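Local coordinates for protein D-alanyl transferase DltD (Enterococcus faecalis, PDB 6O93) that probably transfers D-alanine to lipoteichoic acid at the surface of the Gram-positive cell membrane, as part of cell wall biogenesis, at residues Val113-Phe118 with Thr149-Val154; Phe269-Gly274 with Asp386-Asn391; Asp275-Leu280 with Lys320-Glu325. All blocks are in the same frame, centred on the assembly; numbering follows the deposited sequence.

Contact 1. Residues Val113-Phe118 with Thr149-Val154; sequences VPNDSF and TKFPVV. With PO4 (phosphate ion), chain E.
The rings of Phe118 and Phe151 lie face to face, their centroids 4.3 Å apart and their planes 22° from parallel. The fit is offset: Phe118 CG sits above the centre of the Phe151 ring, whereas Phe151 meets the Phe118 face near its rim. Phe118 CB continues over the same ring, 4.2 Å from the Phe151 centroid, in a CH-pi contact. The rest of the apolar shell is smaller. Val113 CG1 reaches Phe151 CZ at 3.6 Å, and Val153 CG1 and Val154 CG2 meet the edge of the Phe118 ring near its plane. With CG anti to the backbone N (chi1 177°), Phe118 carries its ring away from its own helix and onto Phe151.

Polar groups border this stack. The Asn115 amide, turned 80° from the Phe151 ring, rests its CG against Pro152 CD at 3.6 Å. One water donates to both Asn115 OD1 and Lys150 O, at 2.7 Å from each; it lies above the Phe151 face opposite Phe118. A second water takes the N-H of Val153 and donates to Asn115 O. Asn115 ND2 gives a weak bond, 3.3 Å, to O1 of a phosphate that probably came from the crystallisation liquor.

Farther out, Leu81 of helix 80-90 touches both phenylalanines, and Tyr122 packs on Val153 and Val154. Pro114 and Phe151 occupy the N-cap positions of helices 115-121 and 152-155, so the whole is a junction of two helix N-termini, joined by an offset aromatic stack and water bridges.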
loop_
_atom_site.group_PDB
_atom_site.type_symbol
_atom_site.label_atom_id
_atom_site.label_comp_id
_atom_site.label_asym_id
_atom_site.label_seq_id
_atom_site.Cartn_x
_atom_site.Cartn_y
_atom_site.Cartn_z
ATOM N N VAL A 113 -12.496 3.316 4.091
ATOM C CA VAL A 113 -11.766 2.399 4.971
ATOM C C VAL A 113 -12.568 2.185 6.250
ATOM O O VAL A 113 -13.021 3.168 6.868
ATOM C CB VAL A 113 -10.361 2.949 5.283
ATOM C CG1 VAL A 113 -10.442 4.281 6.019
ATOM C CG2 VAL A 113 -9.565 1.933 6.091
ATOM N N PRO A 114 -12.789 0.944 6.688
ATOM C CA PRO A 114 -13.555 0.726 7.923
ATOM C C PRO A 114 -12.866 1.331 9.138
ATOM O O PRO A 114 -11.644 1.496 9.171
ATOM C CB PRO A 114 -13.630 -0.803 8.028
ATOM C CG PRO A 114 -13.425 -1.294 6.630
ATOM C CD PRO A 114 -12.489 -0.320 5.993
ATOM N N ASN A 115 -13.673 1.658 10.153
ATOM C CA ASN A 115 -13.132 2.233 11.385
ATOM C C ASN A 115 -12.042 1.349 11.980
ATOM O O ASN A 115 -10.964 1.831 12.343
ATOM C CB ASN A 115 -14.251 2.443 12.407
ATOM C CG ASN A 115 -15.176 3.587 12.044
ATOM O OD1 ASN A 115 -14.825 4.461 11.254
ATOM N ND2 ASN A 115 -16.365 3.594 12.635
ATOM N N ASP A 116 -12.310 0.043 12.088
ATOM C CA ASP A 116 -11.372 -0.857 12.750
ATOM C C ASP A 116 -10.112 -1.074 11.924
ATOM O O ASP A 116 -9.054 -1.375 12.487
ATOM C CB ASP A 116 -12.044 -2.200 13.037
ATOM C CG ASP A 116 -13.231 -2.073 13.970
ATOM O OD1 ASP A 116 -13.317 -1.054 14.688
ATOM O OD2 ASP A 116 -14.072 -2.998 13.990
ATOM N N SER A 117 -10.202 -0.945 10.600
ATOM C CA SER A 117 -9.011 -1.093 9.769
ATOM C C SER A 117 -8.077 0.094 9.950
ATOM O O SER A 117 -6.863 -0.075 10.116
ATOM C CB SER A 117 -9.405 -1.255 8.302
ATOM O OG SER A 117 -10.001 -2.520 8.084
ATOM N N PHE A 118 -8.624 1.311 9.920
ATOM C CA PHE A 118 -7.804 2.480 10.209
ATOM C C PHE A 118 -7.306 2.450 11.649
ATOM O O PHE A 118 -6.132 2.731 11.912
ATOM C CB PHE A 118 -8.591 3.762 9.948
ATOM C CG PHE A 118 -7.827 5.005 10.286
ATOM C CD1 PHE A 118 -7.022 5.613 9.340
ATOM C CD2 PHE A 118 -7.894 5.553 11.558
ATOM C CE1 PHE A 118 -6.301 6.754 9.653
ATOM C CE2 PHE A 118 -7.181 6.689 11.876
ATOM C CZ PHE A 118 -6.384 7.291 10.922
ATOM N N THR A 149 -10.987 13.086 12.222
ATOM C CA THR A 149 -12.040 13.288 13.211
ATOM C C THR A 149 -13.213 12.338 13.024
ATOM O O THR A 149 -14.088 12.288 13.893
ATOM C CB THR A 149 -12.565 14.727 13.171
ATOM O OG1 THR A 149 -13.145 15.000 11.887
ATOM C CG2 THR A 149 -11.448 15.718 13.456
ATOM N N LYS A 150 -13.261 11.594 11.921
ATOM C CA LYS A 150 -14.356 10.667 11.679
ATOM C C LYS A 150 -14.132 9.298 12.307
ATOM O O LYS A 150 -15.067 8.491 12.329
ATOM C CB LYS A 150 -14.579 10.498 10.171
ATOM C CG LYS A 150 -14.917 11.792 9.438
ATOM C CD LYS A 150 -16.252 12.367 9.893
ATOM C CE LYS A 150 -16.665 13.568 9.049
ATOM N NZ LYS A 150 -15.747 14.733 9.221
ATOM N N PHE A 151 -12.925 9.018 12.832
ATOM C CA PHE A 151 -12.622 7.675 13.307
ATOM C C PHE A 151 -12.593 7.609 14.830
ATOM O O PHE A 151 -12.060 8.515 15.481
ATOM C CB PHE A 151 -11.278 7.199 12.746
ATOM C CG PHE A 151 -11.285 7.045 11.258
ATOM C CD1 PHE A 151 -11.737 5.874 10.674
ATOM C CD2 PHE A 151 -10.876 8.081 10.440
ATOM C CE1 PHE A 151 -11.761 5.734 9.303
ATOM C CE2 PHE A 151 -10.899 7.945 9.069
ATOM C CZ PHE A 151 -11.344 6.771 8.501
ATOM N N PRO A 152 -13.155 6.551 15.428
ATOM C CA PRO A 152 -13.197 6.491 16.900
ATOM C C PRO A 152 -11.828 6.530 17.558
ATOM O O PRO A 152 -11.693 7.098 18.648
ATOM C CB PRO A 152 -13.917 5.162 17.176
ATOM C CG PRO A 152 -14.695 4.880 15.940
ATOM C CD PRO A 152 -13.888 5.432 14.809
ATOM N N VAL A 153 -10.804 5.936 16.941
ATOM C CA VAL A 153 -9.492 5.905 17.584
ATOM C C VAL A 153 -8.974 7.318 17.812
ATOM O O VAL A 153 -8.203 7.562 18.749
ATOM C CB VAL A 153 -8.501 5.071 16.750
ATOM C CG1 VAL A 153 -8.094 5.822 15.490
ATOM C CG2 VAL A 153 -7.278 4.716 17.591
ATOM N N VAL A 154 -9.391 8.264 16.974
ATOM C CA VAL A 154 -8.995 9.660 17.113
ATOM C C VAL A 154 -9.961 10.428 18.007
ATOM O O VAL A 154 -9.543 11.306 18.766
ATOM C CB VAL A 154 -8.894 10.305 15.715
ATOM C CG1 VAL A 154 -8.759 11.820 15.827
ATOM C CG2 VAL A 154 -7.723 9.712 14.942
HETATM P P PO4 E . -16.896 -0.231 14.806
HETATM O O1 PO4 E . -16.312 1.161 14.879
HETATM O O2 PO4 E . -16.999 -0.664 13.363
HETATM O O3 PO4 E . -18.269 -0.228 15.433
HETATM O O4 PO4 E . -15.998 -1.189 15.551
HETATM O O HOH W 1 -10.960 4.068 14.428
HETATM O O HOH W 2 -15.649 6.827 10.243
#

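Contact 2. Residues Phe269-Gly274 with Asp386-Asn391; sequences FSPEYG and DWQQQN
Phe269 opens the contact by lying along the chain that leaves helix 385-388. Its CA-H points at Gln388 O (3.3 Å), and CD1 of its ring comes equally near Gln389 O. Farther along, CE1 reaches the backbone of Gln390 and Asn391, with Asn391 N in the ring plane at the edge. The Gln389 side chain bends at chi2 (-62°) and brings OE1 to 3.8 Å from Phe269 CB.

Ser270 forms the hydrogen bond between the segments: its N donates to Gln388 O at 3.1 Å with 153° at the hydrogen, and lies 35° out of the carbonyl plane. Its carbonyl is packed closely as well, with Gln388 CB 3.2 Å from Ser270 O, a tight fit for the residue that buries the most surface here. The Ser270 side chain turns away and works locally. OG accepts from Glu272 N at 2.9 Å, a capping bond at the start of the helix, and is also bonded to Val109 O.

Pro271 is met by the extended Gln388 side chain, which crosses it at about a right angle. Gln388 OE1 lies 3.3 Å from Pro271 CA, while NE2 is bonded to Tyr383 O.

Tyr273 places CB 3.9 Å from Trp387 CD1, and the two aromatic systems meet obliquely. Lys318 makes cation-pi contacts with both; its NZ also bonds Trp387 O and Gln390 O.

The contact thus pairs a serine-capped helix N-terminus with a helix C-terminus: the carbonyl of Gln388, last residue of helix 385-388, takes the N-H of Ser270, fastening the C-terminal tail beside the start of helix 272-285.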
loop_
_atom_site.group_PDB
_atom_site.type_symbol
_atom_site.label_atom_id
_atom_site.label_comp_id
_atom_site.label_asym_id
_atom_site.label_seq_id
_atom_site.Cartn_x
_atom_site.Cartn_y
_atom_site.Cartn_z
ATOM N N PHE A 269 -17.548 4.687 -6.215
ATOM C CA PHE A 269 -17.819 5.831 -5.353
ATOM C C PHE A 269 -17.284 5.534 -3.960
ATOM O O PHE A 269 -17.664 4.529 -3.349
ATOM C CB PHE A 269 -19.318 6.132 -5.309
ATOM C CG PHE A 269 -19.987 6.042 -6.653
ATOM C CD1 PHE A 269 -19.805 7.037 -7.601
ATOM C CD2 PHE A 269 -20.790 4.959 -6.970
ATOM C CE1 PHE A 269 -20.417 6.956 -8.836
ATOM C CE2 PHE A 269 -21.404 4.873 -8.207
ATOM C CZ PHE A 269 -21.219 5.874 -9.140
ATOM N N SER A 270 -16.407 6.402 -3.457
ATOM C CA SER A 270 -15.753 6.112 -2.188
ATOM C C SER A 270 -15.003 7.315 -1.627
ATOM O O SER A 270 -14.402 8.087 -2.387
ATOM C CB SER A 270 -14.776 4.946 -2.359
ATOM O OG SER A 270 -14.119 4.659 -1.139
ATOM N N PRO A 271 -15.004 7.503 -0.303
ATOM C CA PRO A 271 -14.055 8.454 0.295
ATOM C C PRO A 271 -12.606 8.074 0.060
ATOM O O PRO A 271 -11.720 8.920 0.242
ATOM C CB PRO A 271 -14.408 8.413 1.790
ATOM C CG PRO A 271 -15.794 7.884 1.850
ATOM C CD PRO A 271 -15.923 6.940 0.700
ATOM N N GLU A 272 -12.334 6.829 -0.340
ATOM C CA GLU A 272 -10.959 6.407 -0.577
ATOM C C GLU A 272 -10.320 7.198 -1.710
ATOM O O GLU A 272 -9.094 7.356 -1.738
ATOM C CB GLU A 272 -10.921 4.906 -0.880
ATOM C CG GLU A 272 -9.521 4.330 -1.093
ATOM C CD GLU A 272 -8.698 4.284 0.181
ATOM O OE1 GLU A 272 -9.284 4.401 1.278
ATOM O OE2 GLU A 272 -7.463 4.126 0.084
ATOM N N TYR A 273 -11.123 7.697 -2.655
ATOM C CA TYR A 273 -10.573 8.551 -3.703
ATOM C C TYR A 273 -9.991 9.824 -3.108
ATOM O O TYR A 273 -8.957 10.321 -3.574
ATOM C CB TYR A 273 -11.646 8.883 -4.742
ATOM C CG TYR A 273 -12.068 7.685 -5.556
ATOM C CD1 TYR A 273 -11.249 7.184 -6.558
ATOM C CD2 TYR A 273 -13.279 7.048 -5.318
ATOM C CE1 TYR A 273 -11.622 6.086 -7.303
ATOM C CE2 TYR A 273 -13.663 5.948 -6.059
ATOM C CZ TYR A 273 -12.828 5.471 -7.049
ATOM O OH TYR A 273 -13.198 4.376 -7.789
ATOM N N GLY A 274 -10.637 10.364 -2.072
ATOM C CA GLY A 274 -10.063 11.493 -1.360
ATOM C C GLY A 274 -8.852 11.106 -0.532
ATOM O O GLY A 274 -7.847 11.823 -0.512
ATOM N N ASP A 386 -17.545 15.704 -4.564
ATOM C CA ASP A 386 -18.046 15.523 -5.923
ATOM C C ASP A 386 -17.113 14.646 -6.752
ATOM O O ASP A 386 -17.566 13.993 -7.699
ATOM C CB ASP A 386 -18.274 16.879 -6.601
ATOM C CG ASP A 386 -17.000 17.691 -6.757
ATOM O OD1 ASP A 386 -16.001 17.395 -6.071
ATOM O OD2 ASP A 386 -17.008 18.641 -7.571
ATOM N N TRP A 387 -15.822 14.597 -6.413
ATOM C CA TRP A 387 -14.945 13.639 -7.077
ATOM C C TRP A 387 -15.090 12.246 -6.475
ATOM O O TRP A 387 -15.090 11.250 -7.208
ATOM C CB TRP A 387 -13.485 14.082 -7.002
ATOM C CG TRP A 387 -12.572 13.023 -7.541
ATOM C CD1 TRP A 387 -11.719 12.231 -6.829
ATOM C CD2 TRP A 387 -12.453 12.613 -8.909
ATOM N NE1 TRP A 387 -11.069 11.361 -7.670
ATOM C CE2 TRP A 387 -11.502 11.575 -8.952
ATOM C CE3 TRP A 387 -13.056 13.025 -10.102
ATOM C CZ2 TRP A 387 -11.136 10.948 -10.141
ATOM C CZ3 TRP A 387 -12.692 12.402 -11.281
ATOM C CH2 TRP A 387 -11.741 11.375 -11.291
ATOM N N GLN A 388 -15.208 12.157 -5.148
ATOM C CA GLN A 388 -15.445 10.865 -4.513
ATOM C C GLN A 388 -16.681 10.193 -5.093
ATOM O O GLN A 388 -16.720 8.967 -5.242
ATOM C CB GLN A 388 -15.597 11.043 -3.002
ATOM C CG GLN A 388 -14.376 11.633 -2.320
ATOM C CD GLN A 388 -14.634 11.994 -0.870
ATOM O OE1 GLN A 388 -15.498 11.410 -0.214
ATOM N NE2 GLN A 388 -13.889 12.968 -0.365
ATOM N N GLN A 389 -17.696 10.984 -5.434
ATOM C CA GLN A 389 -18.958 10.473 -5.945
ATOM C C GLN A 389 -19.068 10.575 -7.461
ATOM O O GLN A 389 -20.143 10.318 -8.009
ATOM C CB GLN A 389 -20.126 11.220 -5.293
ATOM C CG GLN A 389 -20.170 11.094 -3.778
ATOM C CD GLN A 389 -20.346 9.660 -3.319
ATOM O OE1 GLN A 389 -21.256 8.961 -3.764
ATOM N NE2 GLN A 389 -19.467 9.209 -2.430
ATOM N N GLN A 390 -17.989 10.937 -8.149
ATOM C CA GLN A 390 -18.057 11.146 -9.590
ATOM C C GLN A 390 -18.214 9.820 -10.322
ATOM O O GLN A 390 -17.495 8.853 -10.049
ATOM C CB GLN A 390 -16.805 11.871 -10.079
ATOM C CG GLN A 390 -16.754 12.087 -11.583
ATOM C CD GLN A 390 -17.908 12.922 -12.104
ATOM O OE1 GLN A 390 -18.215 13.987 -11.567
ATOM N NE2 GLN A 390 -18.555 12.441 -13.159
ATOM N N ASN A 391 -19.154 9.780 -11.255
ATOM C CA ASN A 391 -19.311 8.619 -12.117
ATOM C C ASN A 391 -18.244 8.656 -13.205
ATOM O O ASN A 391 -18.160 9.647 -13.940
ATOM C CB ASN A 391 -20.698 8.603 -12.738
ATOM C CG ASN A 391 -21.035 7.270 -13.362
ATOM O OD1 ASN A 391 -20.276 6.740 -14.175
ATOM N ND2 ASN A 391 -22.172 6.708 -12.971
#

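Contact 3. Residues Asp275-Leu280 with Lys320-Glu325; sequences DFQAAL and KYQLQE
Polar contact between helix segments 275-280 and 320-324 rests on two glutamines. Gln322 NE2 donates to Gln277 OE1 at 3.1 Å, with 167° at the hydrogen. The acceptor lies close to the Gln322 amide plane, whereas the donor is tilted 26° from the Gln277 carbonyl plane. An extended chain carries the Gln322 amide across the gap between axes 11.6 Å apart; Gln277 bends at chi2 to meet it. Both amides have further partners: Trp387 and Tyr273 for that of Gln322, and Gln326 OE1 for Gln277 NE2.

The apolar contacts converge on one methyl. Leu323 CD2 lies 3.6 Å from both Phe276 CZ and Leu280 CD2. Leu280 CD1 also covers a face of the Phe276 ring near its rim, within its own helix. Phe276 CD2 approaches Gln322 NE2 at 3.9 Å, ring and amide steeply inclined to each other. Phe292 of strand 289-294 touches Phe276, Leu280 and Leu323 from the sheet.

The axes of the two segments run in the same general direction, crossing at -25°. Their chemistry implies a buried interface in which long side chains span the separation, and the bonds at both ends of the Gln322 amide probably fix its rotation.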
loop_
_atom_site.group_PDB
_atom_site.type_symbol
_atom_site.label_atom_id
_atom_site.label_comp_id
_atom_site.label_asym_id
_atom_site.label_seq_id
_atom_site.Cartn_x
_atom_site.Cartn_y
_atom_site.Cartn_z
ATOM N N ASP A 275 -8.929 9.970 0.168
ATOM C CA ASP A 275 -7.785 9.508 0.947
ATOM C C ASP A 275 -6.607 9.189 0.037
ATOM O O ASP A 275 -5.447 9.430 0.396
ATOM C CB ASP A 275 -8.171 8.281 1.773
ATOM C CG ASP A 275 -9.242 8.581 2.796
ATOM O OD1 ASP A 275 -9.594 9.767 2.966
ATOM O OD2 ASP A 275 -9.736 7.625 3.430
ATOM N N PHE A 276 -6.890 8.640 -1.146
ATOM C CA PHE A 276 -5.843 8.402 -2.131
ATOM C C PHE A 276 -5.200 9.711 -2.566
ATOM O O PHE A 276 -3.979 9.785 -2.744
ATOM C CB PHE A 276 -6.431 7.656 -3.327
ATOM C CG PHE A 276 -5.435 7.345 -4.403
ATOM C CD1 PHE A 276 -4.245 6.705 -4.102
ATOM C CD2 PHE A 276 -5.702 7.669 -5.720
ATOM C CE1 PHE A 276 -3.333 6.411 -5.095
ATOM C CE2 PHE A 276 -4.794 7.371 -6.718
ATOM C CZ PHE A 276 -3.608 6.743 -6.404
ATOM N N GLN A 277 -6.010 10.759 -2.738
ATOM C CA GLN A 277 -5.465 12.072 -3.062
ATOM C C GLN A 277 -4.502 12.545 -1.982
ATOM O O GLN A 277 -3.485 13.184 -2.282
ATOM C CB GLN A 277 -6.603 13.076 -3.245
ATOM C CG GLN A 277 -6.148 14.484 -3.605
ATOM C CD GLN A 277 -5.431 14.537 -4.941
ATOM O OE1 GLN A 277 -5.347 13.537 -5.653
ATOM N NE2 GLN A 277 -4.914 15.709 -5.289
ATOM N N ALA A 278 -4.804 12.245 -0.717
ATOM C CA ALA A 278 -3.910 12.644 0.364
ATOM C C ALA A 278 -2.534 12.015 0.192
ATOM O O ALA A 278 -1.509 12.677 0.393
ATOM C CB ALA A 278 -4.513 12.262 1.715
ATOM N N ALA A 279 -2.489 10.734 -0.184
ATOM C CA ALA A 279 -1.208 10.077 -0.411
ATOM C C ALA A 279 -0.494 10.670 -1.619
ATOM O O ALA A 279 0.735 10.812 -1.613
ATOM C CB ALA A 279 -1.417 8.575 -0.594
ATOM N N LEU A 280 -1.247 11.031 -2.659
ATOM C CA LEU A 280 -0.640 11.615 -3.851
ATOM C C LEU A 280 -0.008 12.969 -3.547
ATOM O O LEU A 280 1.090 13.270 -4.033
ATOM C CB LEU A 280 -1.687 11.751 -4.956
ATOM C CG LEU A 280 -2.251 10.446 -5.517
ATOM C CD1 LEU A 280 -3.377 10.739 -6.499
ATOM C CD2 LEU A 280 -1.154 9.625 -6.184
ATOM N N LYS A 320 -6.837 6.118 -12.992
ATOM C CA LYS A 320 -5.825 6.563 -13.942
ATOM C C LYS A 320 -6.052 8.008 -14.362
ATOM O O LYS A 320 -5.092 8.708 -14.700
ATOM C CB LYS A 320 -5.798 5.640 -15.161
ATOM C CG LYS A 320 -5.263 4.248 -14.851
ATOM C CD LYS A 320 -4.894 3.472 -16.107
ATOM C CE LYS A 320 -6.108 3.166 -16.957
ATOM N NZ LYS A 320 -5.752 2.312 -18.125
ATOM N N TYR A 321 -7.300 8.479 -14.339
ATOM C CA TYR A 321 -7.542 9.896 -14.592
ATOM C C TYR A 321 -6.970 10.747 -13.466
ATOM O O TYR A 321 -6.255 11.725 -13.714
ATOM C CB TYR A 321 -9.037 10.168 -14.756
ATOM C CG TYR A 321 -9.334 11.613 -15.092
ATOM C CD1 TYR A 321 -9.261 12.068 -16.399
ATOM C CD2 TYR A 321 -9.671 12.523 -14.101
ATOM C CE1 TYR A 321 -9.521 13.387 -16.715
ATOM C CE2 TYR A 321 -9.935 13.847 -14.405
ATOM C CZ TYR A 321 -9.858 14.273 -15.715
ATOM O OH TYR A 321 -10.120 15.588 -16.031
ATOM N N GLN A 322 -7.273 10.384 -12.220
ATOM C CA GLN A 322 -6.758 11.131 -11.078
ATOM C C GLN A 322 -5.234 11.156 -11.083
ATOM O O GLN A 322 -4.619 12.167 -10.723
ATOM C CB GLN A 322 -7.291 10.515 -9.784
ATOM C CG GLN A 322 -6.939 11.272 -8.515
ATOM C CD GLN A 322 -7.697 10.746 -7.305
ATOM O OE1 GLN A 322 -8.600 9.917 -7.436
ATOM N NE2 GLN A 322 -7.332 11.228 -6.122
ATOM N N LEU A 323 -4.608 10.054 -11.494
ATOM C CA LEU A 323 -3.152 10.007 -11.578
ATOM C C LEU A 323 -2.644 10.840 -12.750
ATOM O O LEU A 323 -1.924 11.828 -12.560
ATOM C CB LEU A 323 -2.685 8.557 -11.706
ATOM C CG LEU A 323 -2.885 7.687 -10.462
ATOM C CD1 LEU A 323 -2.641 6.222 -10.788
ATOM C CD2 LEU A 323 -1.965 8.145 -9.340
ATOM N N GLN A 324 -3.019 10.456 -13.973
ATOM C CA GLN A 324 -2.485 11.111 -15.163
ATOM C C GLN A 324 -2.786 12.604 -15.164
ATOM O O GLN A 324 -1.947 13.413 -15.573
ATOM C CB GLN A 324 -3.059 10.454 -16.418
ATOM C CG GLN A 324 -2.554 9.046 -16.673
ATOM C CD GLN A 324 -1.200 9.029 -17.354
ATOM O OE1 GLN A 324 -0.652 10.077 -17.700
ATOM N NE2 GLN A 324 -0.653 7.835 -17.556
ATOM N N GLU A 325 -3.981 12.987 -14.715
ATOM C CA GLU A 325 -4.366 14.392 -14.715
ATOM C C GLU A 325 -3.416 15.251 -13.890
ATOM O O GLU A 325 -3.309 16.456 -14.145
ATOM C CB GLU A 325 -5.799 14.527 -14.191
ATOM C CG GLU A 325 -6.293 15.951 -14.007
ATOM C CD GLU A 325 -6.396 16.718 -15.307
ATOM O OE1 GLU A 325 -6.153 16.126 -16.383
ATOM O OE2 GLU A 325 -6.731 17.920 -15.247
#

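Contacts 2 and 3 share helix 272-285, and their centres are 11 Å apart. Gln322 joins them: its OE1 lies 2.9 Å from Trp387 NE1 and its NE2 3.2 Å from Tyr273 O, both probable hydrogen bonds. Along the chain, contact 3 is nested within the loop closed by contact 2. Contact 1 precedes both and is more distant, its centre 18 Å from that of contact 2 and 22 Å from that of contact 3; it still touches contact 3 where Val113 CG1 packs on Asp275 OD2. The side chains of Val113, Ser270 and Phe276 lie about 12, 14 and 13 Å from the bound sodium ion, coordinated by Ser46, Glu48 and Ser104.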